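Local coordinates for protein mannose-specific lectin 2 chain 1 (Colocasia esculenta, PDB 5T1X) that binds mannose as a bulb-type (GNA-related) lectin and agglutinates rabbit erythrocytes, at residues S8-T14 against C51-D57. Sequence-based numbering, arbitrary orientation.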
loop_
_atom_site.group_PDB
_atom_site.type_symbol
_atom_site.label_atom_id
_atom_site.label_comp_id
_atom_site.label_asym_id
_atom_site.label_seq_id
_atom_site.Cartn_x
_atom_site.Cartn_y
_atom_site.Cartn_z
ATOM N N SER A 8 7.390 -0.875 6.635
ATOM C CA SER A 8 8.730 -0.870 7.225
ATOM C C SER A 8 8.583 -0.706 8.754
ATOM O O SER A 8 7.793 0.121 9.219
ATOM C CB SER A 8 9.598 0.221 6.598
ATOM O OG SER A 8 8.921 1.461 6.517
ATOM N N GLY A 9 9.228 -1.594 9.504
ATOM C CA GLY A 9 9.120 -1.621 10.960
ATOM C C GLY A 9 8.197 -2.715 11.473
ATOM O O GLY A 9 8.235 -3.040 12.663
ATOM N N GLN A 10 7.347 -3.289 10.592
ATOM C CA GLN A 10 6.446 -4.391 10.974
ATOM C C GLN A 10 7.114 -5.747 10.708
ATOM O O GLN A 10 8.130 -5.812 10.017
ATOM C CB GLN A 10 5.104 -4.295 10.240
ATOM C CG GLN A 10 4.303 -3.053 10.606
ATOM C CD GLN A 10 2.996 -2.985 9.851
ATOM O OE1 GLN A 10 2.866 -3.466 8.726
ATOM N NE2 GLN A 10 2.004 -2.364 10.450
ATOM N N THR A 11 6.545 -6.828 11.256
ATOM C CA THR A 11 7.068 -8.176 11.089
ATOM C C THR A 11 5.967 -9.141 10.649
ATOM O O THR A 11 4.871 -9.139 11.220
ATOM C CB THR A 11 7.702 -8.668 12.423
ATOM O OG1 THR A 11 8.788 -7.817 12.807
ATOM C CG2 THR A 11 8.205 -10.107 12.353
ATOM N N LEU A 12 6.271 -9.962 9.636
ATOM C CA LEU A 12 5.434 -11.085 9.222
ATOM C C LEU A 12 6.070 -12.281 9.930
ATOM O O LEU A 12 7.175 -12.709 9.570
ATOM C CB LEU A 12 5.336 -11.246 7.688
ATOM C CG LEU A 12 4.469 -12.418 7.164
ATOM C CD1 LEU A 12 2.990 -12.201 7.445
ATOM C CD2 LEU A 12 4.666 -12.619 5.667
ATOM N N ASN A 13 5.438 -12.716 11.030
ATOM C CA ASN A 13 5.929 -13.790 11.888
ATOM C C ASN A 13 5.875 -15.163 11.210
ATOM O O ASN A 13 5.275 -15.319 10.141
ATOM C CB ASN A 13 5.138 -13.820 13.196
ATOM C CG ASN A 13 5.669 -12.865 14.234
ATOM O OD1 ASN A 13 5.246 -11.707 14.325
ATOM N ND2 ASN A 13 6.612 -13.333 15.043
ATOM N N THR A 14 6.518 -16.159 11.857
ATOM C CA THR A 14 6.601 -17.547 11.412
ATOM C C THR A 14 5.195 -18.107 11.207
ATOM O O THR A 14 4.334 -17.966 12.078
ATOM C CB THR A 14 7.420 -18.364 12.424
ATOM O OG1 THR A 14 8.577 -17.611 12.797
ATOM C CG2 THR A 14 7.847 -19.712 11.879
ATOM N N CYS A 51 11.729 -18.223 11.625
ATOM C CA CYS A 51 12.045 -17.158 10.661
ATOM C C CYS A 51 10.929 -16.140 10.530
ATOM O O CYS A 51 9.748 -16.480 10.615
ATOM C CB CYS A 51 12.421 -17.739 9.304
ATOM S SG CYS A 51 13.895 -18.793 9.356
ATOM N N LYS A 52 11.327 -14.874 10.306
ATOM C CA LYS A 52 10.426 -13.722 10.199
ATOM C C LYS A 52 10.797 -12.840 9.016
ATOM O O LYS A 52 11.975 -12.743 8.662
ATOM C CB LYS A 52 10.507 -12.891 11.496
ATOM C CG LYS A 52 10.018 -13.607 12.760
ATOM C CD LYS A 52 10.587 -12.970 14.026
ATOM C CE LYS A 52 10.114 -13.648 15.292
ATOM N NZ LYS A 52 10.676 -15.018 15.446
ATOM N N LEU A 53 9.797 -12.159 8.438
ATOM C CA LEU A 53 9.983 -11.230 7.327
ATOM C C LEU A 53 9.847 -9.813 7.841
ATOM O O LEU A 53 8.897 -9.506 8.561
ATOM C CB LEU A 53 8.957 -11.502 6.200
ATOM C CG LEU A 53 9.043 -10.624 4.943
ATOM C CD1 LEU A 53 10.330 -10.873 4.155
ATOM C CD2 LEU A 53 7.845 -10.855 4.045
ATOM N N THR A 54 10.814 -8.955 7.494
ATOM C CA THR A 54 10.802 -7.543 7.869
ATOM C C THR A 54 11.096 -6.694 6.630
ATOM O O THR A 54 11.520 -7.209 5.587
ATOM C CB THR A 54 11.787 -7.229 9.017
ATOM O OG1 THR A 54 13.098 -7.666 8.668
ATOM C CG2 THR A 54 11.338 -7.802 10.368
ATOM N N LEU A 55 10.851 -5.396 6.747
ATOM C CA LEU A 55 11.092 -4.442 5.672
ATOM C C LEU A 55 11.887 -3.294 6.264
ATOM O O LEU A 55 11.432 -2.673 7.222
ATOM C CB LEU A 55 9.749 -3.991 5.066
ATOM C CG LEU A 55 9.764 -2.971 3.915
ATOM C CD1 LEU A 55 10.419 -3.542 2.669
ATOM C CD2 LEU A 55 8.347 -2.546 3.578
ATOM N N THR A 56 13.102 -3.064 5.758
ATOM C CA THR A 56 13.979 -2.010 6.291
ATOM C C THR A 56 13.471 -0.612 5.924
ATOM O O THR A 56 12.589 -0.460 5.071
ATOM C CB THR A 56 15.438 -2.187 5.827
ATOM O OG1 THR A 56 15.577 -1.821 4.452
ATOM C CG2 THR A 56 15.971 -3.580 6.063
ATOM N N ASP A 57 14.066 0.416 6.567
ATOM C CA ASP A 57 13.759 1.828 6.320
ATOM C C ASP A 57 14.296 2.273 4.954
ATOM O O ASP A 57 14.066 3.410 4.561
ATOM C CB ASP A 57 14.331 2.709 7.446
ATOM C CG ASP A 57 13.713 2.465 8.814
ATOM O OD1 ASP A 57 12.578 1.933 8.872
ATOM O OD2 ASP A 57 14.346 2.842 9.827
HETATM O O HOH W 1 10.393 3.283 8.080
HETATM O O HOH W 2 10.286 -4.351 9.499
#
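Leu12 N meets the Leu53 carbonyl in its plane, at 2.9 Å from O, whereas Thr14 OG1 donates to Cys51 O at 2.7 Å from above the carbonyl plane, 46° out of it. Thr14 makes that reach because chi1 of -44° keeps OG1 beside its backbone N. Leu53 N returns the backbone bond to Leu12 O, also 2.9 Å, which makes Leu12 and Leu53 an antiparallel hydrogen-bonded pair. The Asn13 amide runs alongside the lysine chain, ND2 lying 3.5 Å from Lys52 CE, while Lys52 NZ turns to Asp50 O.

On the inner face, Leu12 and Leu53 cross with CB to CB at 3.9 Å and their CD2 methyls in touch. Met27 of strand 23-27 packs on both, and Leu6 on Leu53 and Leu55, so this face belongs to the interior of the beta-prism. The other face carries Thr11, whose CG2 sits 3.7 Å from Lys52 CB, and Thr54, whose methyl faces Thr11 OG1.

Toward Gln10 direct backbone pairing gives way to a water that bridges the two backbones. It accepts from Leu55 N and donates to Gln10 O at 2.7 Å. The Gly9 N-H is shared between this water and a weak bond to Leu55 O. A second water joins Ser8 OG to Asp57 OD1; Ser8 OG also bonds Tyr83 N.

The short strand 11-12 is an outermost strand of its four-stranded sheet within this chain, held by two good backbone bonds, with a hydroxyl bond at the Thr14 end and waters plus one weak backbone bond toward Ser8. The hydroxyl holds the backbone carbonyl of Cys51, whose side chain is disulfide-bonded to Cys31 of the mannose site, so the bond helps fix the backbone beside that link.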